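Local structure of Thiol:disulfide interchange protein DsbA (Pseudomonas aeruginosa, 4ZL8) at residues S22-F33 with A56-A65; M156-F164 with T175-E186. The protein probably introduces disulfide bonds into other proteins of the periplasm by handing over its own redox-active disulfide, as a thioredoxin-fold oxidoreductase of the DsbA subfamily. The protein carries 1 engineered substitution. All coordinates share one frame; numbering follows the deposited sequence.

Interaction 1: residues S22-F33 with A56-A65; sequences SQPGKIEVVELF and ADVHFVRLPA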
loop_
_atom_site.group_PDB
_atom_site.type_symbol
_atom_site.label_atom_id
_atom_site.label_comp_id
_atom_site.label_asym_id
_atom_site.label_seq_id
_atom_site.Cartn_x
_atom_site.Cartn_y
_atom_site.Cartn_z
ATOM N N SER A 22 -2.416 1.349 12.095
ATOM C CA SER A 22 -3.112 2.564 11.701
ATOM C C SER A 22 -4.511 2.666 12.298
ATOM O O SER A 22 -5.010 3.771 12.520
ATOM C CB SER A 22 -3.184 2.665 10.173
ATOM O OG SER A 22 -3.806 1.551 9.580
ATOM N N GLN A 23 -5.137 1.520 12.544
ATOM C CA GLN A 23 -6.449 1.487 13.168
ATOM C C GLN A 23 -6.438 0.524 14.340
ATOM O O GLN A 23 -6.749 -0.659 14.192
ATOM C CB GLN A 23 -7.501 1.088 12.149
ATOM C CG GLN A 23 -7.800 2.165 11.130
ATOM C CD GLN A 23 -8.939 1.840 10.169
ATOM O OE1 GLN A 23 -9.187 2.599 9.228
ATOM N NE2 GLN A 23 -9.633 0.721 10.392
ATOM N N PRO A 24 -6.073 1.026 15.530
ATOM C CA PRO A 24 -6.049 0.157 16.701
ATOM C C PRO A 24 -7.371 -0.554 16.887
ATOM O O PRO A 24 -8.461 0.040 16.727
ATOM C CB PRO A 24 -5.753 1.114 17.843
ATOM C CG PRO A 24 -4.932 2.196 17.179
ATOM C CD PRO A 24 -5.523 2.359 15.819
ATOM N N GLY A 25 -7.258 -1.831 17.208
ATOM C CA GLY A 25 -8.420 -2.668 17.395
ATOM C C GLY A 25 -8.714 -3.578 16.233
ATOM O O GLY A 25 -9.489 -4.519 16.368
ATOM N N LYS A 26 -8.127 -3.283 15.078
ATOM C CA LYS A 26 -8.216 -4.163 13.926
ATOM C C LYS A 26 -6.875 -4.753 13.599
ATOM O O LYS A 26 -5.830 -4.150 13.858
ATOM C CB LYS A 26 -8.758 -3.429 12.711
ATOM C CG LYS A 26 -10.204 -3.007 12.901
ATOM C CD LYS A 26 -10.854 -2.524 11.624
ATOM C CE LYS A 26 -12.336 -2.300 11.856
ATOM N NZ LYS A 26 -12.991 -1.810 10.614
ATOM N N ILE A 27 -6.912 -5.946 13.022
ATOM C CA ILE A 27 -5.710 -6.600 12.568
ATOM C C ILE A 27 -5.300 -5.964 11.252
ATOM O O ILE A 27 -6.028 -6.039 10.262
ATOM C CB ILE A 27 -5.922 -8.101 12.396
ATOM C CG1 ILE A 27 -6.376 -8.724 13.719
ATOM C CG2 ILE A 27 -4.655 -8.753 11.860
ATOM C CD1 ILE A 27 -6.971 -10.103 13.563
ATOM N N GLU A 28 -4.166 -5.282 11.262
ATOM C CA GLU A 28 -3.735 -4.552 10.079
ATOM C C GLU A 28 -3.090 -5.456 9.022
ATOM O O GLU A 28 -2.346 -6.370 9.352
ATOM C CB GLU A 28 -2.738 -3.474 10.497
ATOM C CG GLU A 28 -2.598 -2.352 9.475
ATOM C CD GLU A 28 -1.490 -1.367 9.820
ATOM O OE1 GLU A 28 -0.410 -1.817 10.251
ATOM O OE2 GLU A 28 -1.736 -0.151 9.683
ATOM N N VAL A 29 -3.375 -5.152 7.759
ATOM C CA VAL A 29 -2.631 -5.742 6.650
ATOM C C VAL A 29 -2.182 -4.606 5.753
ATOM O O VAL A 29 -3.019 -3.891 5.208
ATOM C CB VAL A 29 -3.487 -6.706 5.829
ATOM C CG1 VAL A 29 -2.678 -7.273 4.670
ATOM C CG2 VAL A 29 -4.033 -7.833 6.712
ATOM N N VAL A 30 -0.873 -4.411 5.641
ATOM C CA VAL A 30 -0.307 -3.359 4.797
ATOM C C VAL A 30 0.370 -3.962 3.578
ATOM O O VAL A 30 1.172 -4.884 3.711
ATOM C CB VAL A 30 0.756 -2.574 5.584
ATOM C CG1 VAL A 30 1.409 -1.522 4.684
ATOM C CG2 VAL A 30 0.160 -1.911 6.815
ATOM N N GLU A 31 0.007 -3.457 2.399
ATOM C CA GLU A 31 0.804 -3.716 1.205
ATOM C C GLU A 31 1.604 -2.459 0.912
ATOM O O GLU A 31 1.026 -1.418 0.586
ATOM C CB GLU A 31 -0.058 -4.066 -0.013
ATOM C CG GLU A 31 0.821 -4.430 -1.203
ATOM C CD GLU A 31 0.185 -4.289 -2.563
ATOM O OE1 GLU A 31 -0.900 -3.722 -2.724
ATOM O OE2 GLU A 31 0.856 -4.723 -3.540
ATOM N N LEU A 32 2.923 -2.535 1.062
ATOM C CA LEU A 32 3.792 -1.444 0.595
ATOM C C LEU A 32 3.991 -1.616 -0.904
ATOM O O LEU A 32 4.272 -2.730 -1.376
ATOM C CB LEU A 32 5.127 -1.420 1.335
ATOM C CG LEU A 32 5.021 -1.036 2.827
ATOM C CD1 LEU A 32 5.032 -2.286 3.647
ATOM C CD2 LEU A 32 6.160 -0.109 3.252
ATOM N N PHE A 33 3.808 -0.522 -1.637
ATOM C CA PHE A 33 3.775 -0.619 -3.094
ATOM C C PHE A 33 4.271 0.693 -3.699
ATOM O O PHE A 33 4.455 1.686 -3.018
ATOM C CB PHE A 33 2.344 -0.918 -3.580
ATOM C CG PHE A 33 1.501 0.298 -3.695
ATOM C CD1 PHE A 33 1.110 0.997 -2.562
ATOM C CD2 PHE A 33 1.093 0.765 -4.928
ATOM C CE1 PHE A 33 0.370 2.141 -2.677
ATOM C CE2 PHE A 33 0.353 1.918 -5.033
ATOM C CZ PHE A 33 -0.024 2.584 -3.912
ATOM N N ALA A 56 -14.501 -8.296 9.241
ATOM C CA ALA A 56 -14.761 -6.984 9.820
ATOM C C ALA A 56 -13.685 -6.546 10.801
ATOM O O ALA A 56 -13.597 -5.356 11.099
ATOM C CB ALA A 56 -16.105 -6.951 10.484
ATOM N N ASP A 57 -12.856 -7.464 11.296
ATOM C CA ASP A 57 -11.811 -7.097 12.242
ATOM C C ASP A 57 -10.454 -6.924 11.590
ATOM O O ASP A 57 -9.460 -6.799 12.289
ATOM C CB ASP A 57 -11.710 -8.106 13.400
ATOM C CG ASP A 57 -11.351 -9.522 12.944
ATOM O OD1 ASP A 57 -11.516 -9.833 11.752
ATOM O OD2 ASP A 57 -10.952 -10.337 13.812
ATOM N N VAL A 58 -10.411 -6.904 10.255
ATOM C CA VAL A 58 -9.163 -6.704 9.533
ATOM C C VAL A 58 -9.230 -5.350 8.822
ATOM O O VAL A 58 -10.250 -4.980 8.271
ATOM C CB VAL A 58 -8.956 -7.829 8.517
ATOM C CG1 VAL A 58 -7.734 -7.565 7.657
ATOM C CG2 VAL A 58 -8.837 -9.164 9.241
ATOM N N HIS A 59 -8.118 -4.623 8.849
ATOM C CA HIS A 59 -7.993 -3.349 8.136
ATOM C C HIS A 59 -6.857 -3.433 7.122
ATOM O O HIS A 59 -5.684 -3.458 7.489
ATOM C CB HIS A 59 -7.715 -2.243 9.150
ATOM C CG HIS A 59 -7.409 -0.908 8.558
ATOM N ND1 HIS A 59 -8.223 -0.285 7.636
ATOM C CD2 HIS A 59 -6.399 -0.050 8.810
ATOM C CE1 HIS A 59 -7.700 0.887 7.314
ATOM N NE2 HIS A 59 -6.601 1.058 8.026
ATOM N N PHE A 60 -7.228 -3.515 5.852
ATOM C CA PHE A 60 -6.271 -3.565 4.762
ATOM C C PHE A 60 -5.974 -2.155 4.297
ATOM O O PHE A 60 -6.883 -1.357 4.056
ATOM C CB PHE A 60 -6.829 -4.372 3.591
ATOM C CG PHE A 60 -5.945 -4.347 2.383
ATOM C CD1 PHE A 60 -4.824 -5.133 2.317
ATOM C CD2 PHE A 60 -6.237 -3.507 1.333
ATOM C CE1 PHE A 60 -3.997 -5.083 1.200
ATOM C CE2 PHE A 60 -5.422 -3.449 0.229
ATOM C CZ PHE A 60 -4.313 -4.222 0.169
ATOM N N VAL A 61 -4.690 -1.866 4.127
ATOM C CA VAL A 61 -4.305 -0.587 3.573
ATOM C C VAL A 61 -3.081 -0.732 2.706
ATOM O O VAL A 61 -2.240 -1.591 2.909
ATOM C CB VAL A 61 -4.045 0.435 4.649
ATOM C CG1 VAL A 61 -2.893 -0.003 5.496
ATOM C CG2 VAL A 61 -3.817 1.819 4.048
ATOM N N ARG A 62 -3.032 0.125 1.701
ATOM C CA ARG A 62 -1.840 0.267 0.925
ATOM C C ARG A 62 -1.049 1.423 1.471
ATOM O O ARG A 62 -1.604 2.425 1.912
ATOM C CB ARG A 62 -2.137 0.523 -0.543
ATOM C CG ARG A 62 -2.518 -0.731 -1.296
ATOM C CD ARG A 62 -2.503 -0.495 -2.792
ATOM N NE ARG A 62 -2.951 -1.702 -3.469
ATOM C CZ ARG A 62 -4.216 -2.072 -3.564
ATOM N NH1 ARG A 62 -5.179 -1.311 -3.070
ATOM N NH2 ARG A 62 -4.508 -3.206 -4.186
ATOM N N LEU A 63 0.263 1.272 1.435
ATOM C CA LEU A 63 1.170 2.319 1.874
ATOM C C LEU A 63 2.212 2.515 0.778
ATOM O O LEU A 63 2.890 1.564 0.402
ATOM C CB LEU A 63 1.882 1.889 3.151
ATOM C CG LEU A 63 2.684 2.988 3.854
ATOM C CD1 LEU A 63 1.781 4.066 4.447
ATOM C CD2 LEU A 63 3.542 2.312 4.925
ATOM N N PRO A 64 2.325 3.744 0.262
ATOM C CA PRO A 64 3.311 3.950 -0.796
ATOM C C PRO A 64 4.708 3.956 -0.228
ATOM O O PRO A 64 4.939 4.565 0.810
ATOM C CB PRO A 64 2.952 5.328 -1.329
ATOM C CG PRO A 64 2.445 6.050 -0.136
ATOM C CD PRO A 64 1.695 5.004 0.669
ATOM N N ALA A 65 5.638 3.293 -0.907
ATOM C CA ALA A 65 7.046 3.287 -0.537
ATOM C C ALA A 65 7.657 4.555 -1.112
ATOM O O ALA A 65 7.657 4.775 -2.329
ATOM C CB ALA A 65 7.734 2.050 -1.075
HETATM O O HOH W 1 -15.420 -3.295 10.548
#

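Interaction 2: residues M156-F164 with T175-E186; sequences MVVNGKYRF and TLKLADYLIEKE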
loop_
_atom_site.group_PDB
_atom_site.type_symbol
_atom_site.label_atom_id
_atom_site.label_comp_id
_atom_site.label_asym_id
_atom_site.label_seq_id
_atom_site.Cartn_x
_atom_site.Cartn_y
_atom_site.Cartn_z
ATOM N N MET A 156 4.483 -7.127 2.183
ATOM C CA MET A 156 3.348 -7.170 3.095
ATOM C C MET A 156 3.836 -7.072 4.538
ATOM O O MET A 156 4.882 -7.624 4.896
ATOM C CB MET A 156 2.627 -8.507 2.967
ATOM C CG MET A 156 2.173 -8.870 1.571
ATOM S SD MET A 156 1.041 -7.671 0.838
ATOM C CE MET A 156 -0.286 -7.649 2.002
ATOM N N VAL A 157 3.054 -6.372 5.361
ATOM C CA VAL A 157 3.261 -6.372 6.808
ATOM C C VAL A 157 1.922 -6.602 7.486
ATOM O O VAL A 157 0.952 -5.883 7.236
ATOM C CB VAL A 157 3.915 -5.065 7.354
ATOM C CG1 VAL A 157 4.115 -5.167 8.861
ATOM C CG2 VAL A 157 5.231 -4.777 6.650
ATOM N N VAL A 158 1.874 -7.629 8.329
ATOM C CA VAL A 158 0.674 -7.934 9.097
ATOM C C VAL A 158 0.820 -7.518 10.547
ATOM O O VAL A 158 1.805 -7.881 11.228
ATOM C CB VAL A 158 0.295 -9.420 8.986
ATOM C CG1 VAL A 158 -0.813 -9.797 9.945
ATOM C CG2 VAL A 158 -0.154 -9.723 7.564
ATOM N N ASN A 159 -0.173 -6.738 10.980
ATOM C CA ASN A 159 -0.338 -6.230 12.339
ATOM C C ASN A 159 0.900 -5.574 12.939
ATOM O O ASN A 159 1.136 -5.622 14.142
ATOM C CB ASN A 159 -0.888 -7.304 13.283
ATOM C CG ASN A 159 -1.995 -6.783 14.151
ATOM O OD1 ASN A 159 -2.650 -5.796 13.812
ATOM N ND2 ASN A 159 -2.200 -7.432 15.293
ATOM N N GLY A 160 1.667 -4.914 12.081
ATOM C CA GLY A 160 2.857 -4.197 12.515
ATOM C C GLY A 160 3.975 -5.114 12.988
ATOM O O GLY A 160 4.941 -4.660 13.582
ATOM N N LYS A 161 3.830 -6.411 12.713
ATOM C CA LYS A 161 4.644 -7.433 13.367
ATOM C C LYS A 161 5.353 -8.390 12.412
ATOM O O LYS A 161 6.399 -8.922 12.777
ATOM C CB LYS A 161 3.756 -8.285 14.308
ATOM C CG LYS A 161 3.364 -7.593 15.594
ATOM C CD LYS A 161 2.431 -8.476 16.417
ATOM C CE LYS A 161 1.690 -7.661 17.460
ATOM N NZ LYS A 161 0.590 -8.409 18.123
ATOM N N TYR A 162 4.748 -8.709 11.270
ATOM C CA TYR A 162 5.261 -9.781 10.414
ATOM C C TYR A 162 5.480 -9.239 9.017
ATOM O O TYR A 162 4.554 -8.680 8.415
ATOM C CB TYR A 162 4.277 -10.956 10.339
ATOM C CG TYR A 162 3.769 -11.426 11.667
ATOM C CD1 TYR A 162 4.579 -12.131 12.537
ATOM C CD2 TYR A 162 2.466 -11.154 12.053
ATOM C CE1 TYR A 162 4.097 -12.567 13.769
ATOM C CE2 TYR A 162 1.985 -11.569 13.265
ATOM C CZ TYR A 162 2.806 -12.272 14.111
ATOM O OH TYR A 162 2.344 -12.711 15.318
ATOM N N ARG A 163 6.691 -9.416 8.482
ATOM C CA ARG A 163 7.018 -8.903 7.147
ATOM C C ARG A 163 7.296 -10.054 6.208
ATOM O O ARG A 163 7.987 -11.002 6.574
ATOM C CB ARG A 163 8.222 -7.964 7.219
ATOM C CG ARG A 163 8.516 -7.222 5.931
ATOM C CD ARG A 163 9.828 -6.440 5.997
ATOM N NE ARG A 163 10.974 -7.317 6.112
ATOM C CZ ARG A 163 12.003 -7.133 6.930
ATOM N NH1 ARG A 163 12.987 -8.001 6.921
ATOM N NH2 ARG A 163 12.052 -6.100 7.778
ATOM N N PHE A 164 6.770 -9.961 4.993
ATOM C CA PHE A 164 6.964 -11.018 3.998
ATOM C C PHE A 164 6.731 -10.460 2.607
ATOM O O PHE A 164 6.146 -9.396 2.455
ATOM C CB PHE A 164 6.073 -12.239 4.275
ATOM C CG PHE A 164 4.609 -11.934 4.448
ATOM C CD1 PHE A 164 4.137 -11.428 5.651
ATOM C CD2 PHE A 164 3.684 -12.197 3.422
ATOM C CE1 PHE A 164 2.789 -11.169 5.836
ATOM C CE2 PHE A 164 2.327 -11.953 3.619
ATOM C CZ PHE A 164 1.890 -11.427 4.823
ATOM N N THR A 175 1.396 -15.858 -0.882
ATOM C CA THR A 175 1.487 -14.621 -0.110
ATOM C C THR A 175 0.180 -14.343 0.642
ATOM O O THR A 175 0.190 -13.934 1.825
ATOM C CB THR A 175 1.846 -13.434 -1.027
ATOM O OG1 THR A 175 3.099 -13.699 -1.662
ATOM C CG2 THR A 175 1.994 -12.139 -0.265
ATOM N N LEU A 176 -0.949 -14.557 -0.024
ATOM C CA LEU A 176 -2.248 -14.332 0.608
ATOM C C LEU A 176 -2.570 -15.423 1.616
ATOM O O LEU A 176 -3.170 -15.139 2.661
ATOM C CB LEU A 176 -3.347 -14.338 -0.446
ATOM C CG LEU A 176 -3.264 -13.441 -1.673
ATOM C CD1 LEU A 176 -4.537 -13.628 -2.511
ATOM C CD2 LEU A 176 -3.076 -12.018 -1.272
ATOM N N LYS A 177 -2.205 -16.666 1.336
ATOM C CA LYS A 177 -2.405 -17.721 2.329
ATOM C C LYS A 177 -1.605 -17.440 3.581
ATOM O O LYS A 177 -2.076 -17.679 4.698
ATOM C CB LYS A 177 -2.003 -19.084 1.773
ATOM C CG LYS A 177 -2.870 -19.600 0.683
ATOM C CD LYS A 177 -2.397 -20.993 0.238
ATOM C CE LYS A 177 -3.230 -21.512 -0.903
ATOM N NZ LYS A 177 -2.674 -22.793 -1.401
ATOM N N LEU A 178 -0.381 -16.957 3.423
ATOM C CA LEU A 178 0.446 -16.616 4.565
ATOM C C LEU A 178 -0.165 -15.445 5.323
ATOM O O LEU A 178 -0.239 -15.466 6.564
ATOM C CB LEU A 178 1.875 -16.344 4.083
ATOM C CG LEU A 178 2.835 -15.804 5.138
ATOM C CD1 LEU A 178 2.963 -16.702 6.359
ATOM C CD2 LEU A 178 4.201 -15.596 4.499
ATOM N N ALA A 179 -0.654 -14.438 4.610
ATOM C CA ALA A 179 -1.355 -13.338 5.274
ATOM C C ALA A 179 -2.535 -13.873 6.086
ATOM O O ALA A 179 -2.721 -13.465 7.233
ATOM C CB ALA A 179 -1.837 -12.302 4.274
ATOM N N ASP A 180 -3.325 -14.752 5.491
ATOM C CA ASP A 180 -4.475 -15.309 6.191
ATOM C C ASP A 180 -4.030 -16.006 7.478
ATOM O O ASP A 180 -4.675 -15.865 8.517
ATOM C CB ASP A 180 -5.182 -16.336 5.301
ATOM C CG ASP A 180 -5.993 -15.704 4.179
ATOM O OD1 ASP A 180 -6.305 -14.505 4.257
ATOM O OD2 ASP A 180 -6.330 -16.448 3.221
ATOM N N TYR A 181 -2.989 -16.822 7.389
ATOM C CA TYR A 181 -2.432 -17.538 8.536
ATOM C C TYR A 181 -2.038 -16.573 9.652
ATOM O O TYR A 181 -2.360 -16.787 10.824
ATOM C CB TYR A 181 -1.233 -18.346 8.055
ATOM C CG TYR A 181 -0.395 -19.019 9.100
ATOM C CD1 TYR A 181 -0.635 -20.339 9.472
ATOM C CD2 TYR A 181 0.679 -18.355 9.670
ATOM C CE1 TYR A 181 0.173 -20.969 10.396
ATOM C CE2 TYR A 181 1.488 -18.967 10.587
ATOM C CZ TYR A 181 1.242 -20.268 10.949
ATOM O OH TYR A 181 2.074 -20.883 11.860
ATOM N N LEU A 182 -1.355 -15.493 9.286
ATOM C CA LEU A 182 -0.886 -14.528 10.271
ATOM C C LEU A 182 -2.036 -13.717 10.861
ATOM O O LEU A 182 -2.026 -13.354 12.044
ATOM C CB LEU A 182 0.203 -13.638 9.667
ATOM C CG LEU A 182 1.460 -14.437 9.332
ATOM C CD1 LEU A 182 2.377 -13.552 8.460
ATOM C CD2 LEU A 182 2.195 -14.949 10.544
ATOM N N ILE A 183 -3.051 -13.452 10.057
ATOM C CA ILE A 183 -4.267 -12.835 10.568
ATOM C C ILE A 183 -4.907 -13.734 11.629
ATOM O O ILE A 183 -5.271 -13.254 12.716
ATOM C CB ILE A 183 -5.278 -12.522 9.446
ATOM C CG1 ILE A 183 -4.761 -11.385 8.546
ATOM C CG2 ILE A 183 -6.628 -12.156 10.024
ATOM C CD1 ILE A 183 -5.469 -11.308 7.236
ATOM N N GLU A 184 -5.030 -15.032 11.366
ATOM C CA GLU A 184 -5.565 -15.944 12.372
ATOM C C GLU A 184 -4.702 -15.977 13.636
ATOM O O GLU A 184 -5.217 -16.051 14.741
ATOM C CB GLU A 184 -5.719 -17.360 11.805
ATOM C CG GLU A 184 -6.767 -17.488 10.691
ATOM C CD GLU A 184 -8.195 -17.322 11.133
ATOM O OE1 GLU A 184 -8.501 -17.263 12.347
ATOM O OE2 GLU A 184 -9.049 -17.237 10.229
ATOM N N LYS A 185 -3.396 -15.911 13.468
ATOM C CA LYS A 185 -2.475 -15.905 14.600
ATOM C C LYS A 185 -2.803 -14.713 15.506
ATOM O O LYS A 185 -2.892 -14.847 16.738
ATOM C CB LYS A 185 -1.036 -15.838 14.080
ATOM C CG LYS A 185 0.022 -15.844 15.168
ATOM C CD LYS A 185 1.420 -15.889 14.560
ATOM C CE LYS A 185 2.543 -15.841 15.598
ATOM N NZ LYS A 185 2.686 -17.102 16.372
ATOM N N GLU A 186 -2.989 -13.556 14.883
ATOM C CA GLU A 186 -3.240 -12.354 15.642
ATOM C C GLU A 186 -4.653 -12.362 16.239
ATOM O O GLU A 186 -4.857 -11.852 17.341
ATOM C CB GLU A 186 -3.013 -11.131 14.763
ATOM C CG GLU A 186 -1.564 -10.901 14.394
ATOM C CD GLU A 186 -0.722 -10.722 15.614
ATOM O OE1 GLU A 186 -0.015 -11.661 16.007
ATOM O OE2 GLU A 186 -0.822 -9.645 16.225
#

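Interaction 1: residues S22-F33 with A56-A65
Val-29 and Phe-60 are bridge partners on neighbouring parallel strands, CG1 of Val-29 lying 3.8 Å from CD1 of Phe-60 at the edge of its ring. Eight backbone hydrogen bonds tie strand 27-33 to residues 57-65, from Ile-27 N to Asp-57 O (2.8 Å) through to Ala-65 N to Phe-33 O. Val-29 CG2 also meets Val-58 CG1. On the other face of the sheet Val-30 splits its methyls, CG2 to Val-61 CG1 and CG1 to Leu-63 CB, and helix 132-148 packs over this side.

Helix 38-52 connects the two strands in a right-handed beta-alpha-beta unit of the thioredoxin fold and covers the face bearing Phe-60 and Arg-62. There Arg-62, extended from CG to NE, lays CD over the centre of the Phe-33 ring, 3.9 Å from its centroid. Its NE makes a salt bridge to buried Glu-31 OE1 (3.0 Å), but the hydrogen bond is weak and bent (124°), with carboxylate and guanidinium planes 61° apart; NH2 turns to Glu-44 for a second salt bridge.

Toward the start of both strands the packing gives way to solvent. The amide of Gln-23 stacks on one face of the His-59 ring, the planes 12° apart and CD 3.1 Å above it, while Ser-22 OG approaches the ring edge. Ser-22 is held by its N and OG, which both donate to Glu-28 OE2. Beyond them the extended Lys-26 runs past the backbone of Asp-57, and a water bridges its NZ to Ala-56 O.

Interaction 2: residues M156-F164 with T175-E186
The beta hairpin formed by strands 155-158 and 162-165 of the thioredoxin fold lies against helix 172-188, and Phe-164 and Tyr-162 carry much of the contact. Leu-178 CG sits over one face of the Phe-164 ring, offset toward the rim, while Met-156 CB covers the opposite face from within the hairpin. Around the same ring, CE1 meets Leu-182 CD1 at 3.6 Å and CZ reaches Ala-179 CB at 3.9 Å. Phe-164 CG lies between its backbone N and carbonyl carbon (chi1 53°), a torsion that swings the ring across Met-156.

Leu-182 serves both aromatics: CD1 touches Phe-164, and CD2 stands over the centre of the Tyr-162 ring, 4.0 Å from its centroid. Lys-161 CB covers the other face of the tyrosine. Val-158 CG1 packs against Leu-182 CB.

At the turn, the buried carboxylate of Glu-186 is gripped by three donors. Tyr-162 OH gives its proton to OE1 (2.7 Å) from above the carboxylate plane. OE2 takes Asn-159 ND2 on its anti lone pair (2.8 Å, 169°) and Lys-161 NZ on its syn lone pair in a salt bridge (2.7 Å). The bend of Glu-186 at chi2 (-59°) brings the group back to the turn, and the adjacent ammonium would probably stabilise its negative charge. Lys-161 and Tyr-162 both donate backbone N-H to Val-158 O, a classic bulge closing the hairpin, which packs with the C-terminal helix in the beta-beta-alpha arrangement of thioredoxin-fold proteins.

In the fold
Interactions 1 and 2 meet in one mixed sheet, where strand 27-33 lies between strands 58-64 and 155-158; their centres are about 11 Å apart. Strand 27-33 runs parallel to 58-64 and antiparallel to 155-158, so the beta-alpha-beta unit and the hairpin-helix unit join there. Probable hydrogen bonds across this seam run from Asn-159 N to Glu-28 O (2.7 Å) and from Val-30 N to Val-157 O (2.8 Å). Met-156 CE packs at 3.6 Å from Val-30 O. Asn-159 links both contacts, its OD1 accepting from Glu-28 N. The redox-active Cys-37–Cys-40 disulfide follows strand 27-33, and the side chain of Phe-33 in interaction 1 touches this CxxC site.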